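Side-chain contact in conserved protein (Mycobacterium tuberculosis, PDB 1RFE), which is of unknown function but probably binds coenzyme F420 and may act as an oxidoreductase of the FMN-binding split-barrel type: residues A[107-110]-A[111-115]. Numbering follows the deposited sequence.
Sequences SVWE and RYTGP
W109 O is gripped by two backbone amides as helix 98-112 ends: T113 N donates to it over 2.8 Å and G114 N over 3.0 Å. G114, with phi 153°, carries the chain on to P115, whose O comes to the edge of the W109 indole. The preceding carbonyl, V108 O, accepts Y112 N and a water, which also bonds T113 OG1 and so ties the last turn to the threonine hydroxyl. With CG anti to the backbone N (chi1 -178°), W109 lies along the departing chain. T113 CG2 sits over one face of the W109 six-membered ring, 3.8 Å from the centroid, a CH-pi contact. W109 NE1 donates in the ring plane to P115 O at 3.2 Å, but reaches that carbonyl from above its plane, 60° out of it. E110 CA makes a nearly straight CA-H...O contact with G114 O (3.1 Å). Farther round the helix, R111 CD packs against S107 OG at 3.3 Å, and R111 NH2 donates to Y112 OH (3.0 Å). S107 OG bonds V45 N, R111 NE bonds Y43 O, and Y112 OH meets R23 O and Y43 N, fastening this helix end to strand 36-46 and the loop after helix 12-21, while W109 packs on V124 and M127 of helix 122-127.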
ATOM      1  N   SER A 107       4.182   5.964 -11.828  1.00 18.58           N
ATOM      2  CA  SER A 107       3.011   6.001 -10.990  1.00 18.61           C
ATOM      3  C   SER A 107       3.332   6.730  -9.694  1.00 19.40           C
ATOM      4  O   SER A 107       2.521   7.529  -9.226  1.00 19.97           O
ATOM      5  CB  SER A 107       2.374   4.596 -10.769  1.00 19.28           C
ATOM      6  OG  SER A 107       1.513   4.614  -9.667  1.00 20.14           O
ATOM      7  N   VAL A 108       4.518   6.501  -9.135  1.00 18.20           N
ATOM      8  CA  VAL A 108       4.945   7.152  -7.946  1.00 19.07           C
ATOM      9  C   VAL A 108       5.142   8.655  -8.196  1.00 18.41           C
ATOM     10  O   VAL A 108       4.768   9.478  -7.365  1.00 16.42           O
ATOM     11  CB  VAL A 108       6.281   6.560  -7.376  1.00 19.85           C
ATOM     12  CG1 VAL A 108       6.906   7.536  -6.367  1.00 20.98           C
ATOM     13  CG2 VAL A 108       6.050   5.161  -6.718  1.00 20.04           C
ATOM     14  N   TRP A 109       5.724   8.977  -9.339  1.00 18.28           N
ATOM     15  CA  TRP A 109       5.890  10.339  -9.777  1.00 18.95           C
ATOM     16  C   TRP A 109       4.564  11.070  -9.907  1.00 18.83           C
ATOM     17  O   TRP A 109       4.423  12.161  -9.391  1.00 20.26           O
ATOM     18  CB  TRP A 109       6.632  10.402 -11.087  1.00 18.28           C
ATOM     19  CG  TRP A 109       6.882  11.781 -11.562  1.00 22.35           C
ATOM     20  CD1 TRP A 109       6.057  12.586 -12.313  1.00 24.02           C
ATOM     21  CD2 TRP A 109       8.062  12.513 -11.341  1.00 20.45           C
ATOM     22  NE1 TRP A 109       6.691  13.778 -12.571  1.00 26.48           N
ATOM     23  CE2 TRP A 109       7.918  13.750 -11.964  1.00 23.23           C
ATOM     24  CE3 TRP A 109       9.282  12.217 -10.687  1.00 26.26           C
ATOM     25  CZ2 TRP A 109       8.930  14.709 -11.948  1.00 26.84           C
ATOM     26  CZ3 TRP A 109      10.260  13.157 -10.655  1.00 24.85           C
ATOM     27  CH2 TRP A 109      10.082  14.400 -11.290  1.00 23.90           C
ATOM     28  N   GLU A 110       3.592  10.452 -10.524  1.00 17.37           N
ATOM     29  CA  GLU A 110       2.314  11.052 -10.711  1.00 17.91           C
ATOM     30  C   GLU A 110       1.498  11.141  -9.423  1.00 18.81           C
ATOM     31  O   GLU A 110       0.758  12.101  -9.215  1.00 17.33           O
ATOM     32  CB  GLU A 110       1.564  10.302 -11.787  1.00 19.04           C
ATOM     33  CG  GLU A 110       2.151  10.615 -13.178  1.00 24.40           C
ATOM     34  CD  GLU A 110       1.270  10.186 -14.326  1.00 31.65           C
ATOM     35  OE1 GLU A 110       0.610   9.131 -14.195  1.00 36.32           O
ATOM     36  OE2 GLU A 110       1.287  10.883 -15.381  1.00 38.52           O
ATOM     37  N   ARG A 111       1.722  10.193  -8.513  1.00 18.10           N
ATOM     38  CA  ARG A 111       0.971  10.096  -7.317  1.00 19.00           C
ATOM     39  C   ARG A 111       1.483  11.113  -6.274  1.00 18.92           C
ATOM     40  O   ARG A 111       0.715  11.626  -5.476  1.00 19.61           O
ATOM     41  CB  ARG A 111       0.926   8.668  -6.773  1.00 16.84           C
ATOM     42  CG  ARG A 111      -0.071   7.739  -7.493  1.00 19.24           C
ATOM     43  CD  ARG A 111       0.073   6.239  -7.143  1.00 17.01           C
ATOM     44  NE  ARG A 111       0.136   6.108  -5.694  1.00 19.35           N
ATOM     45  CZ  ARG A 111      -0.884   6.270  -4.846  1.00 18.02           C
ATOM     46  NH1 ARG A 111      -2.142   6.430  -5.243  1.00 18.76           N
ATOM     47  NH2 ARG A 111      -0.647   6.240  -3.552  1.00 17.78           N
ATOM     48  N   TYR A 112       2.762  11.420  -6.302  1.00 20.26           N
ATOM     49  CA  TYR A 112       3.351  12.186  -5.234  1.00 21.31           C
ATOM     50  C   TYR A 112       4.115  13.418  -5.676  1.00 22.69           C
ATOM     51  O   TYR A 112       4.582  14.182  -4.813  1.00 23.40           O
ATOM     52  CB  TYR A 112       4.264  11.314  -4.368  1.00 20.82           C
ATOM     53  CG  TYR A 112       3.598  10.106  -3.722  1.00 18.53           C
ATOM     54  CD1 TYR A 112       2.989  10.176  -2.459  1.00 19.66           C
ATOM     55  CD2 TYR A 112       3.634   8.877  -4.351  1.00 18.10           C
ATOM     56  CE1 TYR A 112       2.414   9.042  -1.894  1.00 18.97           C
ATOM     57  CE2 TYR A 112       3.038   7.751  -3.797  1.00 17.44           C
ATOM     58  CZ  TYR A 112       2.448   7.830  -2.594  1.00 15.64           C
ATOM     59  OH  TYR A 112       1.896   6.692  -2.073  1.00 17.49           O
ATOM     60  N   THR A 113       4.281  13.603  -6.987  1.00 23.90           N
ATOM     61  CA  THR A 113       5.079  14.701  -7.488  1.00 25.07           C
ATOM     62  C   THR A 113       4.272  15.630  -8.386  1.00 26.84           C
ATOM     63  O   THR A 113       4.271  16.849  -8.152  1.00 28.15           O
ATOM     64  CB  THR A 113       6.395  14.225  -8.186  1.00 25.35           C
ATOM     65  OG1 THR A 113       7.269  13.646  -7.206  1.00 22.44           O
ATOM     66  CG2 THR A 113       7.173  15.421  -8.726  1.00 24.90           C
ATOM     67  N   GLY A 114       3.573  15.072  -9.361  1.00 27.40           N
ATOM     68  CA  GLY A 114       2.978  15.816 -10.455  1.00 28.23           C
ATOM     69  C   GLY A 114       2.819  14.967 -11.733  1.00 28.65           C
ATOM     70  O   GLY A 114       3.218  13.798 -11.795  1.00 29.33           O
ATOM     71  N   PRO A 115       2.223  15.529 -12.772  1.00 29.30           N
ATOM     72  CA  PRO A 115       2.133  14.805 -14.043  1.00 28.54           C
ATOM     73  C   PRO A 115       3.515  14.473 -14.612  1.00 27.66           C
ATOM     74  O   PRO A 115       4.489  15.211 -14.476  1.00 27.03           O
ATOM     75  CB  PRO A 115       1.368  15.777 -14.949  1.00 30.21           C
ATOM     76  CG  PRO A 115       0.703  16.740 -14.024  1.00 30.33           C
ATOM     77  CD  PRO A 115       1.581  16.864 -12.845  1.00 29.46           C
TER
HETATM   78  O   HOH W   1       6.844  11.128  -6.704  1.00 22.17           O